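Local coordinates for putative pachytene checkpoint protein 2 (Caenorhabditis elegans, PDB 4XGU) that is an AAA+ ATPase that hydrolyses ATP to remodel other proteins and probably plays a key role in chromosome recombination during meiosis, at residues I335-L338 against A339-V343; S225-L228 against V229-F233; V153-L156 against A157-S160; C74-R77 against D78-F82; S51-E54 against L55-D59. All blocks are in the same frame, centred on the assembly; numbering follows the deposited sequence.

Interaction 1. Residues I335-L338 against A339-V343; sequences IMEL and ARIGV
Ile335 O accepts the amide N-H of Ala339 at 2.9 Å, as expected in the last full turn of helix 324-340. The Ile335 side chain turns the other way, onto Cys408 and Phe412 of helix 405-420. Met336 O takes Arg340 N in the next step. Glu337 carries the polar side-chain contact. It lies alongside Arg340, both side chains pointing the same way, and is gripped side-on by two nitrogens. Arg340 NE reaches Glu337 OE1 at 2.9 Å, from above the carboxylate plane. NH2 of Arg340 reaches Glu337 OE2 at 2.6 Å on the syn side, nearly straight at 170°. The two planes are 34° apart. Both chains start with CG anti to the backbone N (chi1 170° in Glu337), and each then bends to bring its charged group beside the other. Leu338 closes the segment. Its O is met weakly by Val343 N at 2.8 Å, and Gly342 N bonds weakly to Ala339 O. With Gly342 at positive phi, this is a Schellman motif ending the helix. Leu338 CD2 also packs on Val343 CG1 at 3.9 Å. Asn165 N of the second subunit bonds to Glu337 OE2, and His163 O of that subunit receives a weak bond from Arg340 NH2. The two charges probably largely cancel within the lid, while the pair still bonds to the second subunit.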
loop_
_atom_site.group_PDB
_atom_site.type_symbol
_atom_site.label_atom_id
_atom_site.label_comp_id
_atom_site.label_asym_id
_atom_site.label_seq_id
_atom_site.Cartn_x
_atom_site.Cartn_y
_atom_site.Cartn_z
ATOM N N ILE B 335 9.688 -11.994 51.209
ATOM C CA ILE B 335 9.392 -12.405 52.577
ATOM C C ILE B 335 10.397 -11.816 53.562
ATOM O O ILE B 335 10.020 -11.317 54.620
ATOM C CB ILE B 335 9.388 -13.939 52.712
ATOM C CG1 ILE B 335 8.335 -14.547 51.786
ATOM C CG2 ILE B 335 9.133 -14.357 54.151
ATOM C CD1 ILE B 335 8.328 -16.057 51.785
ATOM N N MET B 336 11.677 -11.868 53.204
ATOM C CA MET B 336 12.730 -11.339 54.066
ATOM C C MET B 336 12.590 -9.833 54.258
ATOM O O MET B 336 12.870 -9.310 55.338
ATOM C CB MET B 336 14.109 -11.674 53.496
ATOM C CG MET B 336 14.435 -13.156 53.524
ATOM S SD MET B 336 14.079 -13.885 55.135
ATOM C CE MET B 336 15.259 -13.013 56.168
ATOM N N GLU B 337 12.152 -9.143 53.209
ATOM C CA GLU B 337 11.907 -7.708 53.283
ATOM C C GLU B 337 10.660 -7.420 54.105
ATOM O O GLU B 337 10.597 -6.427 54.831
ATOM C CB GLU B 337 11.770 -7.110 51.880
ATOM C CG GLU B 337 11.274 -5.667 51.843
ATOM C CD GLU B 337 12.277 -4.668 52.399
ATOM O OE1 GLU B 337 13.425 -5.062 52.704
ATOM O OE2 GLU B 337 11.916 -3.479 52.525
ATOM N N LEU B 338 9.668 -8.295 53.990
ATOM C CA LEU B 338 8.453 -8.173 54.786
ATOM C C LEU B 338 8.747 -8.376 56.268
ATOM O O LEU B 338 8.071 -7.812 57.129
ATOM C CB LEU B 338 7.401 -9.178 54.321
ATOM C CG LEU B 338 6.644 -8.858 53.034
ATOM C CD1 LEU B 338 5.749 -10.025 52.654
ATOM C CD2 LEU B 338 5.829 -7.584 53.195
ATOM N N ALA B 339 9.758 -9.187 56.559
ATOM C CA ALA B 339 10.163 -9.442 57.936
ATOM C C ALA B 339 10.970 -8.275 58.495
ATOM O O ALA B 339 10.942 -8.010 59.696
ATOM C CB ALA B 339 10.966 -10.730 58.023
ATOM N N ARG B 340 11.690 -7.582 57.619
ATOM C CA ARG B 340 12.493 -6.435 58.026
ATOM C C ARG B 340 11.618 -5.300 58.546
ATOM O O ARG B 340 11.951 -4.657 59.539
ATOM C CB ARG B 340 13.351 -5.938 56.861
ATOM C CG ARG B 340 14.269 -4.781 57.222
ATOM C CD ARG B 340 15.007 -4.246 56.006
ATOM N NE ARG B 340 14.103 -3.596 55.062
ATOM C CZ ARG B 340 13.752 -2.316 55.127
ATOM N NH1 ARG B 340 14.227 -1.543 56.097
ATOM N NH2 ARG B 340 12.923 -1.808 54.225
ATOM N N ILE B 341 10.499 -5.054 57.873
ATOM C CA ILE B 341 9.596 -3.982 58.278
ATOM C C ILE B 341 8.600 -4.458 59.327
ATOM O O ILE B 341 7.764 -3.687 59.795
ATOM C CB ILE B 341 8.833 -3.406 57.078
ATOM C CG1 ILE B 341 8.260 -4.533 56.221
ATOM C CG2 ILE B 341 9.748 -2.530 56.241
ATOM C CD1 ILE B 341 7.604 -4.051 54.947
ATOM N N GLY B 342 8.695 -5.731 59.697
ATOM C CA GLY B 342 7.880 -6.275 60.770
ATOM C C GLY B 342 6.510 -6.754 60.334
ATOM O O GLY B 342 5.664 -7.074 61.170
ATOM N N VAL B 343 6.284 -6.805 59.027
ATOM C CA VAL B 343 5.013 -7.293 58.500
ATOM C C VAL B 343 4.888 -8.796 58.734
ATOM O O VAL B 343 3.857 -9.280 59.208
ATOM C CB VAL B 343 4.865 -6.983 56.999
ATOM C CG1 VAL B 343 3.677 -7.727 56.415
ATOM C CG2 VAL B 343 4.721 -5.483 56.782
#

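Interaction 2. Residues S225-L228 against V229-F233; sequences SGKL and VQKMF
Leu228 O receives the amide N-H of Met232 at 2.7 Å with an angle of 148°. This bond belongs to the first turn of helix 228-241. Before it, Lys227 O takes Gln230 N at 3.1 Å, a weak bond. The CB atoms of the next turn press on these carbonyls. Met232 CB lies 3.2 Å from Leu228 O, and Gln230 CB lies 3.2 Å from Lys227 O. Leu228 CB meets Lys231 CB at 4.1 Å on the outer side. The two lysines cross at a slant. Lys227 NZ comes to the aliphatic part of its neighbour, 3.5 Å from Lys231 CD. Lys227 CG sits between the backbone N and the carbonyl carbon (chi1 66°), and a bend at chi2 carries the chain toward Lys231. The Lys231 chain runs fully extended past this point, which leaves the NZ atoms of Lys227 and Lys231 4.7 Å apart. The next shell holds the other side of the turn. Val229 packs on Phe218 and Phe222 of helix 217-224 and on Leu280 of helix 275-288. Phe233 continues that seam along helix 275-288. Gln230 NE2 bonds weakly to Asp234 OD2. The turn thus joins two consecutive helices of the AAA ATPase domain. Its apolar side packs on helices 217-224 and 275-288, while the two lysines lie at the exposed surface. Two like charges close together would probably repel, but water is likely to screen them here.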
loop_
_atom_site.group_PDB
_atom_site.type_symbol
_atom_site.label_atom_id
_atom_site.label_comp_id
_atom_site.label_asym_id
_atom_site.label_seq_id
_atom_site.Cartn_x
_atom_site.Cartn_y
_atom_site.Cartn_z
ATOM N N SER B 225 4.709 12.207 14.588
ATOM C CA SER B 225 5.948 12.806 14.068
ATOM C C SER B 225 6.070 14.290 14.411
ATOM O O SER B 225 5.077 15.014 14.492
ATOM C CB SER B 225 6.074 12.620 12.552
ATOM O OG SER B 225 5.871 11.269 12.180
ATOM N N GLY B 226 7.307 14.731 14.611
ATOM C CA GLY B 226 7.596 16.111 14.941
ATOM C C GLY B 226 9.047 16.463 14.666
ATOM O O GLY B 226 9.873 15.578 14.448
ATOM N N LYS B 227 9.358 17.755 14.676
ATOM C CA LYS B 227 10.717 18.211 14.399
ATOM C C LYS B 227 11.584 18.138 15.649
ATOM O O LYS B 227 12.811 18.114 15.565
ATOM C CB LYS B 227 10.701 19.644 13.853
ATOM C CG LYS B 227 10.227 20.701 14.848
ATOM C CD LYS B 227 11.394 21.420 15.512
ATOM C CE LYS B 227 10.925 22.351 16.618
ATOM N NZ LYS B 227 12.064 23.034 17.297
ATOM N N LEU B 228 10.935 18.098 16.808
ATOM C CA LEU B 228 11.624 18.275 18.082
ATOM C C LEU B 228 12.416 17.056 18.549
ATOM O O LEU B 228 13.090 17.118 19.576
ATOM C CB LEU B 228 10.618 18.677 19.159
ATOM C CG LEU B 228 9.324 17.867 19.196
ATOM C CD1 LEU B 228 9.219 17.086 20.494
ATOM C CD2 LEU B 228 8.128 18.789 19.013
ATOM N N VAL B 229 12.337 15.953 17.812
ATOM C CA VAL B 229 13.242 14.840 18.068
ATOM C C VAL B 229 14.657 15.345 17.815
ATOM O O VAL B 229 15.580 15.053 18.573
ATOM C CB VAL B 229 12.944 13.617 17.181
ATOM C CG1 VAL B 229 13.961 12.513 17.438
ATOM C CG2 VAL B 229 11.531 13.112 17.429
ATOM N N GLN B 230 14.807 16.125 16.750
ATOM C CA GLN B 230 16.062 16.803 16.450
ATOM C C GLN B 230 16.426 17.789 17.554
ATOM O O GLN B 230 17.566 17.829 18.017
ATOM C CB GLN B 230 15.970 17.532 15.108
ATOM C CG GLN B 230 17.025 18.605 14.920
ATOM C CD GLN B 230 17.862 18.384 13.681
ATOM O OE1 GLN B 230 17.420 17.750 12.725
ATOM N NE2 GLN B 230 19.086 18.901 13.693
ATOM N N LYS B 231 15.443 18.584 17.968
ATOM C CA LYS B 231 15.632 19.577 19.021
ATOM C C LYS B 231 16.043 18.925 20.338
ATOM O O LYS B 231 16.884 19.450 21.069
ATOM C CB LYS B 231 14.351 20.392 19.213
ATOM C CG LYS B 231 14.399 21.378 20.364
ATOM C CD LYS B 231 13.063 22.080 20.540
ATOM C CE LYS B 231 13.080 23.009 21.744
ATOM N NZ LYS B 231 11.772 23.692 21.951
ATOM N N MET B 232 15.445 17.774 20.633
ATOM C CA MET B 232 15.743 17.053 21.862
ATOM C C MET B 232 17.167 16.516 21.847
ATOM O O MET B 232 17.899 16.642 22.829
ATOM C CB MET B 232 14.751 15.908 22.063
ATOM C CG MET B 232 14.958 15.126 23.346
ATOM S SD MET B 232 13.749 13.802 23.522
ATOM C CE MET B 232 14.018 12.906 21.996
ATOM N N PHE B 233 17.553 15.920 20.724
ATOM C CA PHE B 233 18.882 15.341 20.585
ATOM C C PHE B 233 19.954 16.424 20.479
ATOM O O PHE B 233 21.111 16.197 20.837
ATOM C CB PHE B 233 18.925 14.410 19.371
ATOM C CG PHE B 233 18.415 13.022 19.653
ATOM C CD1 PHE B 233 17.065 12.784 19.844
ATOM C CD2 PHE B 233 19.289 11.952 19.729
ATOM C CE1 PHE B 233 16.599 11.505 20.105
ATOM C CE2 PHE B 233 18.829 10.675 19.991
ATOM C CZ PHE B 233 17.483 10.452 20.180
#

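Interaction 3. Residues V153-L156 against A157-S160; sequences VAAL and ARLS
Leu156 O takes the amide N-H of Ser160 at 3.0 Å with an angle of 158°. Ser160 OG is modelled beside the same Leu156 O at a very short 2.4 Å, a length that is doubtful. The hydroxyl is placed there by chi1 of -51°, which sets OG anti to the carbonyl carbon and back over the preceding turn. Arg173 NH1 adds a weak bond to OG from the chain beyond the helix. The remaining links are regular i to i+4 bonds of helix 145-161. Ala157 N goes to Val153 O, Arg158 N to Ala154 O at 2.8 Å, and Leu159 N to Ala155 O at 2.9 Å. This helix packs against the nucleotide-binding core of the AAA+ fold: Val153 and Ala154 lie on Leu196 of helix 185-199, the helix that follows the P-loop, and Leu156 rests on Val171. The short side chains of Ala154 and Ala155 let Arg158 lie along the helix. Its chain bends at chi3 and folds back. Arg158 NH2 ends 3.7 Å from Ala154 CB, while one guanidinium face lies over the backbone, with Ala155 CA 3.9 Å above its plane toward the rim. Leu159 CG touches Ala155 O at 3.3 Å. Tyr395 of the third subunit makes a cation-pi contact with Arg158 and also packs on Ala155 and Leu159.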
loop_
_atom_site.group_PDB
_atom_site.type_symbol
_atom_site.label_atom_id
_atom_site.label_comp_id
_atom_site.label_asym_id
_atom_site.label_seq_id
_atom_site.Cartn_x
_atom_site.Cartn_y
_atom_site.Cartn_z
ATOM N N VAL B 153 29.913 -3.697 28.929
ATOM C CA VAL B 153 29.626 -2.280 28.739
ATOM C C VAL B 153 30.734 -1.432 29.355
ATOM O O VAL B 153 31.077 -0.368 28.835
ATOM C CB VAL B 153 28.261 -1.903 29.336
ATOM C CG1 VAL B 153 28.030 -0.417 29.234
ATOM C CG2 VAL B 153 27.153 -2.649 28.610
ATOM N N ALA B 154 31.307 -1.921 30.452
ATOM C CA ALA B 154 32.460 -1.275 31.071
ATOM C C ALA B 154 33.624 -1.212 30.091
ATOM O O ALA B 154 34.362 -0.226 30.045
ATOM C CB ALA B 154 32.875 -2.012 32.335
ATOM N N ALA B 155 33.784 -2.272 29.310
ATOM C CA ALA B 155 34.841 -2.331 28.312
ATOM C C ALA B 155 34.597 -1.299 27.217
ATOM O O ALA B 155 35.524 -0.619 26.778
ATOM C CB ALA B 155 34.935 -3.726 27.720
ATOM N N LEU B 156 33.345 -1.188 26.781
ATOM C CA LEU B 156 32.969 -0.192 25.783
ATOM C C LEU B 156 33.274 1.211 26.286
ATOM O O LEU B 156 33.793 2.044 25.548
ATOM C CB LEU B 156 31.486 -0.306 25.430
ATOM C CG LEU B 156 31.056 -1.468 24.538
ATOM C CD1 LEU B 156 29.556 -1.434 24.339
ATOM C CD2 LEU B 156 31.770 -1.404 23.202
ATOM N N ALA B 157 32.954 1.458 27.552
ATOM C CA ALA B 157 33.183 2.760 28.164
ATOM C C ALA B 157 34.672 3.040 28.344
ATOM O O ALA B 157 35.140 4.143 28.056
ATOM C CB ALA B 157 32.460 2.847 29.502
ATOM N N ARG B 158 35.409 2.041 28.820
ATOM C CA ARG B 158 36.849 2.176 29.033
ATOM C C ARG B 158 37.577 2.478 27.729
ATOM O O ARG B 158 38.416 3.377 27.671
ATOM C CB ARG B 158 37.422 0.908 29.670
ATOM C CG ARG B 158 37.842 1.076 31.120
ATOM C CD ARG B 158 38.375 -0.225 31.706
ATOM N NE ARG B 158 37.308 -1.188 31.971
ATOM C CZ ARG B 158 37.297 -2.441 31.521
ATOM N NH1 ARG B 158 38.300 -2.888 30.781
ATOM N NH2 ARG B 158 36.286 -3.249 31.813
ATOM N N LEU B 159 37.252 1.719 26.688
ATOM C CA LEU B 159 37.826 1.942 25.367
ATOM C C LEU B 159 37.496 3.338 24.862
ATOM O O LEU B 159 38.382 4.081 24.441
ATOM C CB LEU B 159 37.314 0.894 24.376
ATOM C CG LEU B 159 37.890 -0.514 24.505
ATOM C CD1 LEU B 159 37.131 -1.481 23.611
ATOM C CD2 LEU B 159 39.367 -0.505 24.152
ATOM N N SER B 160 36.213 3.686 24.921
ATOM C CA SER B 160 35.731 4.977 24.445
ATOM C C SER B 160 36.430 6.135 25.147
ATOM O O SER B 160 36.772 7.133 24.515
ATOM C CB SER B 160 34.220 5.079 24.644
ATOM O OG SER B 160 33.574 3.941 24.104
#

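Interaction 4. Residues C74-R77 against D78-F82; sequences CELR and DGELF
Asp78 follows Arg77 at the first corner of a type I beta turn that runs from Arg77 to Glu80. Its carboxylate leads off to Lys146, where OD2 makes a salt bridge with NZ. Gly79 takes the second corner. Glu80 closes the turn: its N bonds to Arg77 O at 3.2 Å with an angle of 154°, approaching from above the carbonyl plane, 65° out of it. Asn46 ND2 is a second donor to Arg77 O. The Glu80 chain passes over the preceding residues. Glu80 CG touches Arg77 CB at 3.6 Å, and the bend at chi2 (-90°) swings the carboxylate back over Leu76, whose CD2 lies 3.3 Å from Glu80 OE2. These two side chains cross at about a right angle. Leu81 meets Leu76 only through its backbone O, 4.4 Å from Leu76 CD1. Phe82 brings its ring back to the same methyl, with CD1 of the ring 4.0 Å from Leu76 CD1. Cutting Leu76 back to an alanine is likely to open a gap beside the Phe82 ring and take away the methyl that Glu80 OE2 and CG lie against. Asn46 lines this patch too, within the Pch2 N-terminal domain. A leucine here fills the bend while the charges stay apart: Arg77 NH1 and Glu80 OE1 are 5.5 Å from each other, so any attraction between them is probably loose.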
loop_
_atom_site.group_PDB
_atom_site.type_symbol
_atom_site.label_atom_id
_atom_site.label_comp_id
_atom_site.label_asym_id
_atom_site.label_seq_id
_atom_site.Cartn_x
_atom_site.Cartn_y
_atom_site.Cartn_z
ATOM N N CYS B 74 33.540 -9.211 38.413
ATOM C CA CYS B 74 32.866 -9.961 37.363
ATOM C C CYS B 74 33.443 -11.368 37.255
ATOM O O CYS B 74 32.921 -12.208 36.526
ATOM C CB CYS B 74 32.976 -9.224 36.028
ATOM S SG CYS B 74 32.206 -7.578 36.037
ATOM N N GLU B 75 34.518 -11.619 37.999
ATOM C CA GLU B 75 35.161 -12.928 38.025
ATOM C C GLU B 75 34.344 -13.939 38.824
ATOM O O GLU B 75 34.359 -15.134 38.530
ATOM C CB GLU B 75 36.568 -12.824 38.618
ATOM C CG GLU B 75 37.470 -11.812 37.931
ATOM C CD GLU B 75 38.829 -11.693 38.599
ATOM O OE1 GLU B 75 39.651 -12.624 38.449
ATOM O OE2 GLU B 75 39.075 -10.673 39.277
ATOM N N LEU B 76 33.638 -13.453 39.839
ATOM C CA LEU B 76 32.863 -14.323 40.719
ATOM C C LEU B 76 31.374 -14.278 40.407
ATOM O O LEU B 76 30.886 -13.343 39.772
ATOM C CB LEU B 76 33.088 -13.950 42.187
ATOM C CG LEU B 76 34.259 -14.620 42.911
ATOM C CD1 LEU B 76 34.326 -14.158 44.358
ATOM C CD2 LEU B 76 34.144 -16.137 42.835
ATOM N N ARG B 77 30.660 -15.301 40.867
ATOM C CA ARG B 77 29.218 -15.384 40.689
ATOM C C ARG B 77 28.539 -14.233 41.431
ATOM O O ARG B 77 29.107 -13.671 42.369
ATOM C CB ARG B 77 28.703 -16.743 41.178
ATOM C CG ARG B 77 27.219 -16.980 40.959
ATOM C CD ARG B 77 26.814 -18.397 41.319
ATOM N NE ARG B 77 26.966 -19.308 40.189
ATOM C CZ ARG B 77 28.020 -20.095 39.994
ATOM N NH1 ARG B 77 29.024 -20.090 40.860
ATOM N NH2 ARG B 77 28.066 -20.892 38.934
ATOM N N ASP B 78 27.330 -13.886 41.000
ATOM C CA ASP B 78 26.614 -12.717 41.501
ATOM C C ASP B 78 26.446 -12.680 43.021
ATOM O O ASP B 78 26.399 -11.605 43.611
ATOM C CB ASP B 78 25.237 -12.630 40.836
ATOM C CG ASP B 78 24.507 -11.340 41.167
ATOM O OD1 ASP B 78 25.182 -10.320 41.422
ATOM O OD2 ASP B 78 23.258 -11.344 41.165
ATOM N N GLY B 79 26.357 -13.838 43.663
ATOM C CA GLY B 79 26.127 -13.859 45.098
ATOM C C GLY B 79 27.282 -14.390 45.926
ATOM O O GLY B 79 27.216 -14.395 47.156
ATOM N N GLU B 80 28.340 -14.828 45.250
ATOM C CA GLU B 80 29.462 -15.512 45.891
ATOM C C GLU B 80 30.073 -14.746 47.062
ATOM O O GLU B 80 30.191 -13.521 47.027
ATOM C CB GLU B 80 30.550 -15.803 44.855
ATOM C CG GLU B 80 30.488 -17.195 44.252
ATOM C CD GLU B 80 31.305 -18.201 45.033
ATOM O OE1 GLU B 80 30.734 -18.888 45.909
ATOM O OE2 GLU B 80 32.522 -18.303 44.769
ATOM N N LEU B 81 30.455 -15.488 48.099
ATOM C CA LEU B 81 31.196 -14.929 49.226
ATOM C C LEU B 81 32.685 -14.945 48.918
ATOM O O LEU B 81 33.179 -15.860 48.262
ATOM C CB LEU B 81 30.924 -15.711 50.515
ATOM C CG LEU B 81 29.582 -15.527 51.231
ATOM C CD1 LEU B 81 28.455 -16.272 50.525
ATOM C CD2 LEU B 81 29.698 -15.969 52.683
ATOM N N PHE B 82 33.403 -13.932 49.388
ATOM C CA PHE B 82 34.845 -13.881 49.188
ATOM C C PHE B 82 35.537 -14.807 50.185
ATOM O O PHE B 82 34.886 -15.387 51.055
ATOM C CB PHE B 82 35.360 -12.446 49.325
ATOM C CG PHE B 82 34.736 -11.482 48.349
ATOM C CD1 PHE B 82 35.235 -11.351 47.064
ATOM C CD2 PHE B 82 33.650 -10.707 48.719
ATOM C CE1 PHE B 82 34.662 -10.465 46.167
ATOM C CE2 PHE B 82 33.072 -9.821 47.825
ATOM C CZ PHE B 82 33.580 -9.701 46.548
#

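Interaction 5. Residues S51-E54 against L55-D59; sequences SSVE and LFQGD
Glu54 and Gln57 are the ends of a type II beta turn, and Val53 packs beneath it. Gln57 N bonds to Glu54 O at 3.3 Å, with an angle of 139°. Glu54 O also lies 3.3 Å from Gln57 CB, so backbone and side chain of Gln57 both bear on it. The Glu54 and Gln57 side chains lie side by side and point the same way, their flat ends 51° apart. The Glu54 chain bends at chi2, and its carboxylate turns back along the chain. There Glu54 OE2 accepts a weak bond from Ser52 OG at 3.3 Å. Val53 offers one branch to the far limb. Val53 CG1, anti to the backbone N (chi1 172°), touches Gln57 CB at 4.0 Å and Gln57 O at 3.8 Å. Val53 CG1 also lies 3.9 Å from Gly58 O. A glycine in place of Gln57 would probably open a gap beside Val53 CG1 and leave Glu54 without the side chain that runs along it. Phe56 holds the third place of the turn with positive phi, where type II turns commonly carry glycine. Gly58 also has positive phi, at angles where a CB would strike the preceding carbonyl. Residues 55 to 59 touch a crystal neighbour, which may influence their shape. The limbs are tied to the following loop: Asn63 OD1 takes Val53 N, and Asp59 OD1 takes Ser61 N. The whole turn belongs to the long connection between helix 30-41 and strand 68-72 of the Pch2 N-terminal domain.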
loop_
_atom_site.group_PDB
_atom_site.type_symbol
_atom_site.label_atom_id
_atom_site.label_comp_id
_atom_site.label_asym_id
_atom_site.label_seq_id
_atom_site.Cartn_x
_atom_site.Cartn_y
_atom_site.Cartn_z
ATOM N N SER B 51 26.306 -2.190 55.023
ATOM C CA SER B 51 25.951 -0.873 55.540
ATOM C C SER B 51 26.622 -0.570 56.875
ATOM O O SER B 51 26.565 0.560 57.360
ATOM C CB SER B 51 24.436 -0.755 55.691
ATOM O OG SER B 51 23.965 -1.614 56.715
ATOM N N SER B 52 27.259 -1.572 57.467
ATOM C CA SER B 52 27.858 -1.391 58.781
ATOM C C SER B 52 28.907 -2.447 59.105
ATOM O O SER B 52 28.832 -3.587 58.641
ATOM C CB SER B 52 26.766 -1.401 59.856
ATOM O OG SER B 52 27.319 -1.291 61.157
ATOM N N VAL B 53 29.889 -2.048 59.906
ATOM C CA VAL B 53 30.867 -2.974 60.459
ATOM C C VAL B 53 30.432 -3.357 61.870
ATOM O O VAL B 53 30.488 -2.532 62.784
ATOM C CB VAL B 53 32.280 -2.355 60.493
ATOM C CG1 VAL B 53 33.246 -3.257 61.245
ATOM C CG2 VAL B 53 32.775 -2.088 59.081
ATOM N N GLU B 54 29.986 -4.598 62.053
ATOM C CA GLU B 54 29.436 -5.005 63.344
ATOM C C GLU B 54 30.533 -5.507 64.276
ATOM O O GLU B 54 31.710 -5.471 63.924
ATOM C CB GLU B 54 28.350 -6.073 63.153
ATOM C CG GLU B 54 27.353 -5.758 62.021
ATOM C CD GLU B 54 26.416 -4.615 62.369
ATOM O OE1 GLU B 54 26.418 -4.172 63.543
ATOM O OE2 GLU B 54 25.641 -4.154 61.484
ATOM N N LEU B 55 30.150 -5.949 65.470
ATOM C CA LEU B 55 31.120 -6.437 66.443
ATOM C C LEU B 55 31.926 -7.607 65.894
ATOM O O LEU B 55 31.428 -8.385 65.082
ATOM C CB LEU B 55 30.423 -6.852 67.736
ATOM C CG LEU B 55 29.845 -5.708 68.563
ATOM C CD1 LEU B 55 28.882 -6.241 69.603
ATOM C CD2 LEU B 55 30.964 -4.931 69.221
ATOM N N PHE B 56 33.179 -7.701 66.334
ATOM C CA PHE B 56 34.095 -8.777 65.949
ATOM C C PHE B 56 34.500 -8.712 64.477
ATOM O O PHE B 56 35.120 -9.641 63.958
ATOM C CB PHE B 56 33.480 -10.146 66.271
ATOM C CG PHE B 56 33.192 -10.348 67.735
ATOM C CD1 PHE B 56 34.195 -10.753 68.600
ATOM C CD2 PHE B 56 31.924 -10.129 68.246
ATOM C CE1 PHE B 56 33.941 -10.936 69.956
ATOM C CE2 PHE B 56 31.659 -10.310 69.595
ATOM C CZ PHE B 56 32.672 -10.713 70.453
ATOM N N GLN B 57 34.170 -7.608 63.815
ATOM C CA GLN B 57 34.528 -7.421 62.413
ATOM C C GLN B 57 35.480 -6.243 62.223
ATOM O O GLN B 57 35.895 -5.950 61.103
ATOM C CB GLN B 57 33.274 -7.210 61.564
ATOM C CG GLN B 57 32.401 -8.438 61.424
ATOM C CD GLN B 57 31.240 -8.212 60.480
ATOM O OE1 GLN B 57 30.621 -9.163 59.999
ATOM N NE2 GLN B 57 30.936 -6.947 60.206
ATOM N N GLY B 58 35.817 -5.564 63.312
ATOM C CA GLY B 58 36.749 -4.453 63.241
ATOM C C GLY B 58 36.324 -3.241 64.043
ATOM O O GLY B 58 35.238 -3.215 64.621
ATOM N N ASP B 59 37.192 -2.232 64.074
ATOM C CA ASP B 59 36.932 -1.003 64.816
ATOM C C ASP B 59 35.634 -0.363 64.344
ATOM O O ASP B 59 35.444 -0.133 63.151
ATOM C CB ASP B 59 38.100 -0.025 64.651
ATOM C CG ASP B 59 38.111 1.067 65.710
ATOM O OD1 ASP B 59 37.036 1.402 66.250
ATOM O OD2 ASP B 59 39.206 1.591 66.004
#

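Interaction 3 is the buried member of the set, interaction 1 is partly buried, and interactions 2, 4 and 5 lie at the surface. Interactions 4 and 5 share the Pch2 N-terminal domain and are both beta turns, one type I and one type II. Interactions 1, 2 and 3 are helical: the first ends a lid helix, the second begins a helix of the ATPase domain, and the third lies within helix 145-161. Interactions 1 and 3 each meet another subunit, through a salt-bridged pair and an arginine on a tyrosine. In interaction 2 two lysine side chains lie near each other at the surface. Interactions 3 and 4 approach to about 7 Å between nearest atoms.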